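DNA polymerase III subunit beta (Pseudomonas aeruginosa, PDB 4TSZ) confers DNA tethering and processivity on DNA polymerases and other proteins, acting as the ring-shaped sliding clamp of bacterial replication. Local coordinates at residues Glu9-Pro14 / Ile89-Glu94; Arg74-Ile79 / Leu98-Gly103; His176-Cys181 / Arg248-Gly253; Phe340-Ser343 / Ser348-Val351. All blocks are in the same frame, centred on the assembly; numbering follows the deposited sequence.

Contact 1 of 4, residues Glu9-Pro14 / Ile89-Glu94; sequences EALLKP and IDIRVE
Lys13 N donates to Glu9 O at 3.2 Å, a helical bond spanning the turn from which Leu11 reaches toward Ile89 and Ile91. No hydrogen bond crosses between 9-14 and 89-94; the contact is carried by methyl groups. A single branch of Leu11, CD2, does all the close touching. Leu11 CD2 meets Ile91 CD1 at 3.8 Å, the two side chains approaching tip to tip, and lies 4.1 Å from Ile89 CD1, where the side chains cross at about a right angle. Measured at Leu11 CD2, the directions to these two methyls are about 90° apart: one methyl serves the ends of two isoleucines on the same face of the strand. Both isoleucines present the delta methyl because CG1 lies opposite the carbonyl carbon (chi1 -50° in Ile89, -64° in Ile91) and the chain then runs on extended. The element is the helix-on-sheet layer of the N-terminal clamp domain: helix 8-19 packs against the antiparallel sheet in which strand 88-94 lies between 3-7 and 97-102. Leu11 is buried from further sides as well, by Ile6, by Cys80 of helix 73-82, and by Leu43 and Leu45 of strand 42-48. At the polar margin of the helix, Glu9 OE2 accepts a hydrogen bond from Asp86 N, just ahead of the strand, while Asp90, on the other face of the sheet, is hydrogen-bonded through OD2 to His3 NE2.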
loop_
_atom_site.group_PDB
_atom_site.type_symbol
_atom_site.label_atom_id
_atom_site.label_comp_id
_atom_site.label_asym_id
_atom_site.label_seq_id
_atom_site.Cartn_x
_atom_site.Cartn_y
_atom_site.Cartn_z
ATOM N N GLU E 9 9.040 -17.624 17.539
ATOM C CA GLU E 9 8.316 -16.435 18.003
ATOM C C GLU E 9 9.114 -15.583 18.977
ATOM O O GLU E 9 9.000 -14.357 18.930
ATOM C CB GLU E 9 6.934 -16.809 18.574
ATOM C CG GLU E 9 5.969 -17.381 17.538
ATOM C CD GLU E 9 6.269 -18.786 17.036
ATOM O OE1 GLU E 9 7.003 -19.526 17.735
ATOM O OE2 GLU E 9 5.790 -19.137 15.932
ATOM N N ALA E 10 9.928 -16.223 19.836
ATOM C CA ALA E 10 10.781 -15.539 20.813
ATOM C C ALA E 10 11.873 -14.724 20.112
ATOM O O ALA E 10 12.184 -13.625 20.564
ATOM C CB ALA E 10 11.403 -16.546 21.772
ATOM N N LEU E 11 12.421 -15.248 18.990
ATOM C CA LEU E 11 13.436 -14.561 18.197
ATOM C C LEU E 11 12.792 -13.501 17.308
ATOM O O LEU E 11 13.322 -12.392 17.197
ATOM C CB LEU E 11 14.245 -15.573 17.351
ATOM C CG LEU E 11 15.318 -15.003 16.389
ATOM C CD1 LEU E 11 16.431 -14.271 17.148
ATOM C CD2 LEU E 11 15.887 -16.087 15.499
ATOM N N LEU E 12 11.660 -13.850 16.670
ATOM C CA LEU E 12 10.940 -12.975 15.742
ATOM C C LEU E 12 10.528 -11.622 16.313
ATOM O O LEU E 12 10.736 -10.616 15.632
ATOM C CB LEU E 12 9.745 -13.704 15.104
ATOM C CG LEU E 12 9.114 -13.090 13.855
ATOM C CD1 LEU E 12 10.123 -12.961 12.710
ATOM C CD2 LEU E 12 7.910 -13.902 13.415
ATOM N N LYS E 13 9.960 -11.589 17.541
ATOM C CA LYS E 13 9.510 -10.343 18.180
ATOM C C LYS E 13 10.610 -9.256 18.247
ATOM O O LYS E 13 10.444 -8.237 17.566
ATOM C CB LYS E 13 8.801 -10.591 19.528
ATOM N N PRO E 14 11.770 -9.464 18.938
ATOM C CA PRO E 14 12.818 -8.425 18.934
ATOM C C PRO E 14 13.479 -8.202 17.576
ATOM O O PRO E 14 13.849 -7.070 17.265
ATOM C CB PRO E 14 13.829 -8.946 19.962
ATOM C CG PRO E 14 13.626 -10.403 19.992
ATOM C CD PRO E 14 12.168 -10.602 19.795
ATOM N N ILE E 89 14.849 -23.082 16.853
ATOM C CA ILE E 89 15.918 -22.692 15.941
ATOM C C ILE E 89 17.269 -22.839 16.635
ATOM O O ILE E 89 17.464 -22.308 17.732
ATOM C CB ILE E 89 15.701 -21.249 15.399
ATOM C CG1 ILE E 89 14.277 -21.037 14.841
ATOM C CG2 ILE E 89 16.764 -20.870 14.360
ATOM C CD1 ILE E 89 13.881 -19.548 14.677
ATOM N N ASP E 90 18.206 -23.551 15.985
ATOM C CA ASP E 90 19.572 -23.677 16.468
ATOM C C ASP E 90 20.431 -22.692 15.667
ATOM O O ASP E 90 20.425 -22.724 14.430
ATOM C CB ASP E 90 20.095 -25.113 16.340
ATOM C CG ASP E 90 21.446 -25.293 17.009
ATOM O OD1 ASP E 90 22.475 -24.904 16.398
ATOM O OD2 ASP E 90 21.477 -25.791 18.150
ATOM N N ILE E 91 21.119 -21.781 16.375
ATOM C CA ILE E 91 21.963 -20.749 15.764
ATOM C C ILE E 91 23.391 -20.841 16.284
ATOM O O ILE E 91 23.602 -20.797 17.495
ATOM C CB ILE E 91 21.358 -19.316 15.930
ATOM C CG1 ILE E 91 20.008 -19.187 15.171
ATOM C CG2 ILE E 91 22.351 -18.236 15.449
ATOM C CD1 ILE E 91 19.163 -17.960 15.509
ATOM N N ARG E 92 24.372 -20.945 15.369
ATOM C CA ARG E 92 25.788 -20.982 15.747
ATOM C C ARG E 92 26.691 -20.275 14.735
ATOM O O ARG E 92 26.346 -20.170 13.552
ATOM C CB ARG E 92 26.287 -22.408 16.066
ATOM C CG ARG E 92 26.403 -23.350 14.869
ATOM C CD ARG E 92 27.212 -24.600 15.185
ATOM N NE ARG E 92 26.526 -25.506 16.113
ATOM C CZ ARG E 92 26.864 -25.679 17.389
ATOM N NH1 ARG E 92 27.877 -25.000 17.915
ATOM N NH2 ARG E 92 26.188 -26.528 18.151
ATOM N N VAL E 93 27.841 -19.786 15.215
ATOM C CA VAL E 93 28.842 -19.124 14.379
ATOM C C VAL E 93 29.911 -20.161 14.047
ATOM O O VAL E 93 30.456 -20.796 14.954
ATOM C CB VAL E 93 29.433 -17.839 15.025
ATOM C CG1 VAL E 93 30.503 -17.211 14.135
ATOM C CG2 VAL E 93 28.339 -16.820 15.337
ATOM N N GLU E 94 30.185 -20.353 12.751
ATOM C CA GLU E 94 31.186 -21.314 12.293
ATOM C C GLU E 94 31.950 -20.741 11.104
ATOM O O GLU E 94 31.361 -20.520 10.047
ATOM C CB GLU E 94 30.512 -22.651 11.943
ATOM C CG GLU E 94 31.405 -23.865 12.125
ATOM C CD GLU E 94 30.654 -25.175 12.017
ATOM O OE1 GLU E 94 30.517 -25.689 10.883
ATOM O OE2 GLU E 94 30.164 -25.667 13.060
#

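Contact 2 of 4, residues Arg74-Ile79 / Leu98-Gly103; sequences RKLMDI and LLVKAG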
loop_
_atom_site.group_PDB
_atom_site.type_symbol
_atom_site.label_atom_id
_atom_site.label_comp_id
_atom_site.label_asym_id
_atom_site.label_seq_id
_atom_site.Cartn_x
_atom_site.Cartn_y
_atom_site.Cartn_z
ATOM N N ARG E 74 17.484 -8.083 7.601
ATOM C CA ARG E 74 16.305 -8.427 6.793
ATOM C C ARG E 74 16.279 -9.918 6.446
ATOM O O ARG E 74 15.241 -10.559 6.616
ATOM C CB ARG E 74 16.214 -7.534 5.530
ATOM C CG ARG E 74 14.986 -7.781 4.626
ATOM C CD ARG E 74 13.698 -7.159 5.145
ATOM N NE ARG E 74 13.727 -5.696 5.099
ATOM C CZ ARG E 74 12.788 -4.942 4.534
ATOM N NH1 ARG E 74 11.728 -5.504 3.964
ATOM N NH2 ARG E 74 12.898 -3.621 4.539
ATOM N N LYS E 75 17.429 -10.475 6.018
ATOM C CA LYS E 75 17.543 -11.895 5.690
ATOM C C LYS E 75 17.224 -12.794 6.883
ATOM O O LYS E 75 16.425 -13.713 6.725
ATOM C CB LYS E 75 18.912 -12.235 5.082
ATOM C CG LYS E 75 18.939 -12.061 3.576
ATOM C CD LYS E 75 20.336 -12.173 3.058
ATOM C CE LYS E 75 20.437 -11.761 1.618
ATOM N NZ LYS E 75 21.828 -11.365 1.279
ATOM N N LEU E 76 17.811 -12.515 8.078
ATOM C CA LEU E 76 17.554 -13.313 9.280
ATOM C C LEU E 76 16.085 -13.220 9.704
ATOM O O LEU E 76 15.497 -14.243 10.056
ATOM C CB LEU E 76 18.507 -12.955 10.435
ATOM C CG LEU E 76 18.393 -13.813 11.724
ATOM C CD1 LEU E 76 18.869 -15.254 11.504
ATOM C CD2 LEU E 76 19.163 -13.177 12.872
ATOM N N MET E 77 15.493 -12.009 9.636
ATOM C CA MET E 77 14.083 -11.797 9.958
ATOM C C MET E 77 13.188 -12.591 8.988
ATOM O O MET E 77 12.291 -13.295 9.453
ATOM C CB MET E 77 13.738 -10.305 9.938
ATOM C CG MET E 77 12.350 -10.004 10.469
ATOM S SD MET E 77 11.817 -8.338 10.005
ATOM N N ASP E 78 13.467 -12.516 7.661
ATOM C CA ASP E 78 12.707 -13.225 6.626
ATOM C C ASP E 78 12.782 -14.735 6.790
ATOM O O ASP E 78 11.771 -15.411 6.604
ATOM C CB ASP E 78 13.134 -12.801 5.209
ATOM C CG ASP E 78 12.742 -11.387 4.804
ATOM O OD1 ASP E 78 11.912 -10.769 5.511
ATOM O OD2 ASP E 78 13.273 -10.897 3.786
ATOM N N ILE E 79 13.968 -15.260 7.179
ATOM C CA ILE E 79 14.167 -16.690 7.432
ATOM C C ILE E 79 13.312 -17.077 8.650
ATOM O O ILE E 79 12.527 -18.020 8.563
ATOM C CB ILE E 79 15.673 -17.030 7.596
ATOM C CG1 ILE E 79 16.392 -17.043 6.232
ATOM C CG2 ILE E 79 15.878 -18.352 8.354
ATOM C CD1 ILE E 79 17.884 -16.783 6.305
ATOM N N LEU E 98 27.049 -17.622 9.782
ATOM C CA LEU E 98 25.990 -17.945 10.728
ATOM C C LEU E 98 25.215 -19.158 10.213
ATOM O O LEU E 98 24.676 -19.134 9.103
ATOM C CB LEU E 98 25.042 -16.772 11.006
ATOM C CG LEU E 98 24.171 -16.953 12.259
ATOM C CD1 LEU E 98 24.897 -16.453 13.510
ATOM C CD2 LEU E 98 22.822 -16.273 12.104
ATOM N N LEU E 99 25.194 -20.224 11.023
ATOM C CA LEU E 99 24.532 -21.482 10.721
ATOM C C LEU E 99 23.199 -21.532 11.451
ATOM O O LEU E 99 23.149 -21.457 12.678
ATOM C CB LEU E 99 25.440 -22.664 11.126
ATOM C CG LEU E 99 26.468 -23.166 10.092
ATOM C CD1 LEU E 99 27.462 -22.073 9.670
ATOM C CD2 LEU E 99 27.251 -24.351 10.641
ATOM N N VAL E 100 22.117 -21.610 10.683
ATOM C CA VAL E 100 20.745 -21.645 11.189
ATOM C C VAL E 100 20.134 -23.002 10.839
ATOM O O VAL E 100 20.132 -23.384 9.664
ATOM C CB VAL E 100 19.903 -20.457 10.632
ATOM C CG1 VAL E 100 18.501 -20.452 11.219
ATOM C CG2 VAL E 100 20.590 -19.114 10.879
ATOM N N LYS E 101 19.648 -23.732 11.856
ATOM C CA LYS E 101 19.004 -25.040 11.698
ATOM C C LYS E 101 17.647 -25.024 12.395
ATOM O O LYS E 101 17.552 -24.625 13.558
ATOM C CB LYS E 101 19.864 -26.177 12.292
ATOM C CG LYS E 101 21.088 -26.544 11.481
ATOM C CD LYS E 101 21.876 -27.643 12.175
ATOM N N ALA E 102 16.599 -25.452 11.685
ATOM C CA ALA E 102 15.243 -25.520 12.225
ATOM C C ALA E 102 14.475 -26.580 11.449
ATOM O O ALA E 102 14.202 -26.414 10.255
ATOM C CB ALA E 102 14.553 -24.166 12.128
ATOM N N GLY E 103 14.195 -27.687 12.127
ATOM C CA GLY E 103 13.527 -28.833 11.530
ATOM C C GLY E 103 14.373 -29.396 10.407
ATOM O O GLY E 103 15.563 -29.672 10.600
#
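Leu76 sets its CD1 methyl over the shallow groove where Leu98 and Val100 meet, alternate residues on one face of the strand. The methyl sits almost evenly over the two: Leu98 CD2 lies 4.1 Å from Leu76 CD1, Val100 CG2 slightly farther at 4.3 Å. The two walls of the groove, Leu98 CD2 and Val100 CG2, are themselves only 3.8 Å apart, so the methyl rests over their join and does not pass between them. Leu76 and Leu98 cross at about a right angle. With CG turned opposite the backbone N (chi1 -176°), the leucine reaches the sheet although its CB does not head straight for it. Val100 is the forked bump of the pair: one prong, CG2, faces Leu76, and the other, CG1, meets Ile79 CG2 at 4.4 Å, a looser approach one helical turn on. This is helix-on-sheet packing in the N-terminal clamp domain: the axes of 74-79 and 98-102 run 10° apart in direction and approach to 11.5 Å. With this alignment Leu76 lies over Leu98 and Val100, and Ile79, three residues on, meets Val100 again. Leu15 of helix 8-19 and Val71 close around Leu76, while Phe107 and Leu109 complete the setting of Ile79. Lys75 NZ forms salt bridges with Glu300 and Glu302 of the second subunit, and Ile274 of the same neighbour packs on Asp78 and Ile79.

Contact 3 of 4, residues His176-Cys181 / Arg248-Gly253; sequences HRLAMC and RVLPRG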
loop_
_atom_site.group_PDB
_atom_site.type_symbol
_atom_site.label_atom_id
_atom_site.label_comp_id
_atom_site.label_asym_id
_atom_site.label_seq_id
_atom_site.Cartn_x
_atom_site.Cartn_y
_atom_site.Cartn_z
ATOM N N HIS E 176 4.988 27.617 9.370
ATOM C CA HIS E 176 3.669 28.020 8.865
ATOM C C HIS E 176 2.595 27.672 9.897
ATOM O O HIS E 176 1.627 28.398 10.050
ATOM C CB HIS E 176 3.331 27.310 7.532
ATOM C CG HIS E 176 4.234 27.645 6.386
ATOM N ND1 HIS E 176 4.983 28.812 6.360
ATOM C CD2 HIS E 176 4.442 26.971 5.236
ATOM C CE1 HIS E 176 5.647 28.782 5.215
ATOM N NE2 HIS E 176 5.346 27.700 4.506
ATOM N N ARG E 177 2.762 26.537 10.568
ATOM C CA ARG E 177 1.831 26.028 11.556
ATOM C C ARG E 177 2.592 25.393 12.705
ATOM O O ARG E 177 3.754 25.015 12.554
ATOM C CB ARG E 177 0.840 25.023 10.930
ATOM C CG ARG E 177 1.423 23.610 10.728
ATOM C CD ARG E 177 1.585 23.403 9.280
ATOM N NE ARG E 177 2.129 22.104 8.884
ATOM C CZ ARG E 177 1.406 21.013 8.665
ATOM N NH1 ARG E 177 0.117 20.988 8.981
ATOM N NH2 ARG E 177 1.978 19.918 8.182
ATOM N N LEU E 178 1.919 25.270 13.848
ATOM C CA LEU E 178 2.499 24.698 15.050
ATOM C C LEU E 178 1.480 23.806 15.738
ATOM O O LEU E 178 0.291 24.102 15.713
ATOM C CB LEU E 178 2.967 25.846 15.983
ATOM C CG LEU E 178 3.585 25.482 17.353
ATOM C CD1 LEU E 178 4.616 26.493 17.751
ATOM C CD2 LEU E 178 2.514 25.360 18.448
ATOM N N ALA E 179 1.965 22.722 16.362
ATOM C CA ALA E 179 1.168 21.818 17.179
ATOM C C ALA E 179 1.873 21.651 18.534
ATOM O O ALA E 179 3.097 21.515 18.591
ATOM C CB ALA E 179 1.000 20.476 16.502
ATOM N N MET E 180 1.107 21.696 19.615
ATOM C CA MET E 180 1.629 21.501 20.963
ATOM C C MET E 180 0.658 20.724 21.844
ATOM O O MET E 180 -0.556 20.869 21.711
ATOM C CB MET E 180 2.112 22.809 21.609
ATOM C CG MET E 180 0.999 23.733 22.030
ATOM S SD MET E 180 1.518 25.340 22.658
ATOM C CE MET E 180 2.402 24.869 24.047
ATOM N N CYS E 181 1.196 19.858 22.698
ATOM C CA CYS E 181 0.389 19.066 23.625
ATOM C C CYS E 181 1.098 19.011 24.971
ATOM O O CYS E 181 2.305 18.782 25.004
ATOM C CB CYS E 181 0.113 17.670 23.071
ATOM S SG CYS E 181 -1.133 16.748 24.008
ATOM N N ARG E 248 6.261 33.002 22.176
ATOM C CA ARG E 248 6.113 34.319 21.552
ATOM C C ARG E 248 5.185 34.322 20.321
ATOM O O ARG E 248 4.635 35.372 19.987
ATOM C CB ARG E 248 7.489 34.920 21.209
ATOM N N VAL E 249 5.002 33.165 19.652
ATOM C CA VAL E 249 4.151 33.082 18.459
ATOM C C VAL E 249 2.728 32.566 18.709
ATOM O O VAL E 249 1.905 32.586 17.785
ATOM C CB VAL E 249 4.828 32.453 17.208
ATOM C CG1 VAL E 249 6.118 33.190 16.852
ATOM C CG2 VAL E 249 5.076 30.958 17.396
ATOM N N LEU E 250 2.430 32.121 19.948
ATOM C CA LEU E 250 1.094 31.642 20.306
ATOM C C LEU E 250 0.123 32.837 20.354
ATOM O O LEU E 250 0.418 33.811 21.046
ATOM C CB LEU E 250 1.099 30.865 21.641
ATOM C CG LEU E 250 2.052 29.648 21.743
ATOM C CD1 LEU E 250 2.017 29.035 23.129
ATOM C CD2 LEU E 250 1.741 28.596 20.691
ATOM N N PRO E 251 -0.980 32.825 19.561
ATOM C CA PRO E 251 -1.903 33.974 19.557
ATOM C C PRO E 251 -2.637 34.130 20.896
ATOM O O PRO E 251 -3.196 33.169 21.421
ATOM C CB PRO E 251 -2.820 33.684 18.357
ATOM C CG PRO E 251 -2.798 32.217 18.226
ATOM C CD PRO E 251 -1.436 31.767 18.638
ATOM N N ARG E 252 -2.572 35.331 21.482
ATOM C CA ARG E 252 -3.155 35.574 22.803
ATOM C C ARG E 252 -4.489 36.325 22.828
ATOM O O ARG E 252 -5.382 35.948 23.592
ATOM C CB ARG E 252 -2.137 36.251 23.760
ATOM C CG ARG E 252 -0.708 35.676 23.781
ATOM C CD ARG E 252 -0.585 34.368 24.539
ATOM N NE ARG E 252 0.796 33.893 24.603
ATOM C CZ ARG E 252 1.163 32.723 25.117
ATOM N NH1 ARG E 252 0.257 31.905 25.640
ATOM N NH2 ARG E 252 2.444 32.376 25.142
ATOM N N GLY E 253 -4.602 37.393 22.044
ATOM C CA GLY E 253 -5.789 38.247 22.058
ATOM C C GLY E 253 -6.994 37.886 21.208
ATOM O O GLY E 253 -7.869 38.738 21.027
#
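This is an apolar contact at the junction of the central and C-terminal clamp domains, between strand 177-184, in an eight-stranded antiparallel sheet that spans both, and the loop 248-253 that precedes strand 256-261. Leu250 carries it, wedging both of its methyls toward Leu178 and Met180, which point to the same side of the strand. Leu250 CD2 meets Leu178 CD2 at 4.0 Å, the side chains crossing at about a right angle. Against Met180 the approach is tip to tip, and the sulfur sits astride the fork: Met180 SD is 3.8 Å from Leu250 CD1 and also 3.8 Å from Leu250 CD2. Met180 reaches this place with CG held between the backbone N and the carbonyl carbon (chi1 73°), an extended middle, and a bend at the sulfur that turns CE aside. The contact borders the peptide-binding groove of the clamp, since Leu178 also packs on an apolar side chain of the bound peptide and Val249 on a modified one. On its loop side Leu250 is backed by Arg252, which salt-bridges Glu247 through NH2; Leu250 CB lies 3.9 Å above the plane of the Arg252 guanidinium, over its centre.

Contact 4 of 4, residues Phe340-Ser343 / Ser348-Val351; sequences FILS and SALV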
loop_
_atom_site.group_PDB
_atom_site.type_symbol
_atom_site.label_atom_id
_atom_site.label_comp_id
_atom_site.label_asym_id
_atom_site.label_seq_id
_atom_site.Cartn_x
_atom_site.Cartn_y
_atom_site.Cartn_z
ATOM N N PHE E 340 -12.182 27.273 17.387
ATOM C CA PHE E 340 -11.307 28.090 16.547
ATOM C C PHE E 340 -11.331 29.476 17.179
ATOM O O PHE E 340 -12.408 30.004 17.480
ATOM C CB PHE E 340 -11.812 28.156 15.097
ATOM C CG PHE E 340 -11.414 26.986 14.230
ATOM C CD1 PHE E 340 -12.070 25.764 14.335
ATOM C CD2 PHE E 340 -10.400 27.110 13.293
ATOM C CE1 PHE E 340 -11.697 24.681 13.531
ATOM C CE2 PHE E 340 -10.048 26.036 12.470
ATOM C CZ PHE E 340 -10.691 24.826 12.602
ATOM N N ILE E 341 -10.153 30.023 17.468
ATOM C CA ILE E 341 -10.019 31.353 18.057
ATOM C C ILE E 341 -9.254 32.196 17.041
ATOM O O ILE E 341 -8.098 31.916 16.733
ATOM C CB ILE E 341 -9.412 31.340 19.488
ATOM C CG1 ILE E 341 -10.264 30.454 20.444
ATOM C CG2 ILE E 341 -9.296 32.772 20.040
ATOM C CD1 ILE E 341 -9.536 29.887 21.696
ATOM N N LEU E 342 -9.954 33.169 16.456
ATOM C CA LEU E 342 -9.415 34.025 15.406
ATOM C C LEU E 342 -9.447 35.492 15.826
ATOM O O LEU E 342 -10.039 35.835 16.855
ATOM C CB LEU E 342 -10.238 33.827 14.114
ATOM C CG LEU E 342 -10.326 32.395 13.584
ATOM C CD1 LEU E 342 -11.737 32.053 13.187
ATOM C CD2 LEU E 342 -9.361 32.176 12.429
ATOM N N SER E 343 -8.789 36.347 15.033
ATOM C CA SER E 343 -8.759 37.783 15.241
ATOM C C SER E 343 -8.967 38.483 13.895
ATOM O O SER E 343 -10.116 38.748 13.544
ATOM C CB SER E 343 -7.490 38.220 15.975
ATOM O OG SER E 343 -6.318 37.871 15.260
ATOM N N SER E 348 -2.886 34.475 12.894
ATOM C CA SER E 348 -3.037 33.035 13.111
ATOM C C SER E 348 -4.385 32.609 13.685
ATOM O O SER E 348 -5.019 33.381 14.412
ATOM C CB SER E 348 -1.948 32.545 14.059
ATOM O OG SER E 348 -0.858 31.989 13.350
ATOM N N ALA E 349 -4.783 31.360 13.407
ATOM C CA ALA E 349 -5.966 30.728 13.965
ATOM C C ALA E 349 -5.405 29.891 15.120
ATOM O O ALA E 349 -4.329 29.307 14.983
ATOM C CB ALA E 349 -6.611 29.806 12.947
ATOM N N LEU E 350 -6.091 29.884 16.257
ATOM C CA LEU E 350 -5.745 29.055 17.405
ATOM C C LEU E 350 -6.838 28.003 17.490
ATOM O O LEU E 350 -8.025 28.333 17.411
ATOM C CB LEU E 350 -5.649 29.870 18.702
ATOM C CG LEU E 350 -5.376 29.105 20.028
ATOM C CD1 LEU E 350 -4.026 28.347 20.012
ATOM C CD2 LEU E 350 -5.432 30.055 21.225
ATOM N N VAL E 351 -6.436 26.729 17.566
ATOM C CA VAL E 351 -7.386 25.621 17.586
ATOM C C VAL E 351 -7.187 24.748 18.828
ATOM O O VAL E 351 -6.054 24.438 19.199
ATOM C CB VAL E 351 -7.370 24.799 16.260
ATOM C CG1 VAL E 351 -8.572 23.859 16.177
ATOM C CG2 VAL E 351 -7.345 25.712 15.033
HETATM O O HOH W 1 -5.108 35.345 16.304
#
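Leu350 and Ile341 are paired across the strands, their side chains side by side on one face, as a hydrogen-bonded pair of the antiparallel hairpin formed by strands 337-342 and 349-353, in the eight-stranded sheet shared by the central and C-terminal clamp domains. Ile341 N donates to Leu350 O at 2.7 Å, within the carbonyl plane; Leu350 N returns a bond to Ile341 O at 2.9 Å, tilted 17° from that carbonyl's plane. Along the Leu350 side chain, CB starts beside the partner strand, 4.1 Å from Ile341 CB and nearer still to Ile341 O. CG, opposite the backbone N (chi1 176°), carries the fork onward alongside the isoleucine, and at the tip Leu350 CD2 meets Ile341 CD1 at 4.1 Å. Val362 of the next strand packs on the same leucine. The other face of the sheet holds the non-hydrogen-bonded pair Phe340 and Val351: Val351 CG2 makes a CH-pi contact over the ring, 4.0 Å from the Phe340 ring centroid and displaced toward the rim on the CE2 side. Nearby, Leu342 CD2 touches Ala349 CB at 3.7 Å. Toward the turn the strands separate and a water bridges them, 3.0 Å from Ser343 OG and donating to Ser348 O at 2.7 Å.

In the fold
The contacts form two pairs on opposite sides of the chain's centre. Contacts 1 and 2, with centres 7 Å apart, share one N-terminal sheet: strands 88-94 and 97-102 are neighbours, joined by a probable hydrogen bond between Asp90 N and Lys101 O (2.7 Å), and Ile89 CG2 packs on Val100 CG1. Contacts 3 and 4, centres 9 Å apart, reach a common sheet spanning the central and C-terminal domains, and Pro251 CG meets Leu350 CB at 3.7 Å. Between the pairs, contact centres are about 49 to 56 Å apart. The bound peptide lies beside contact 3 at His176, Leu178 and Val249 and beside contact 4 at Ser348, whereas contact 2 adjoins the second subunit.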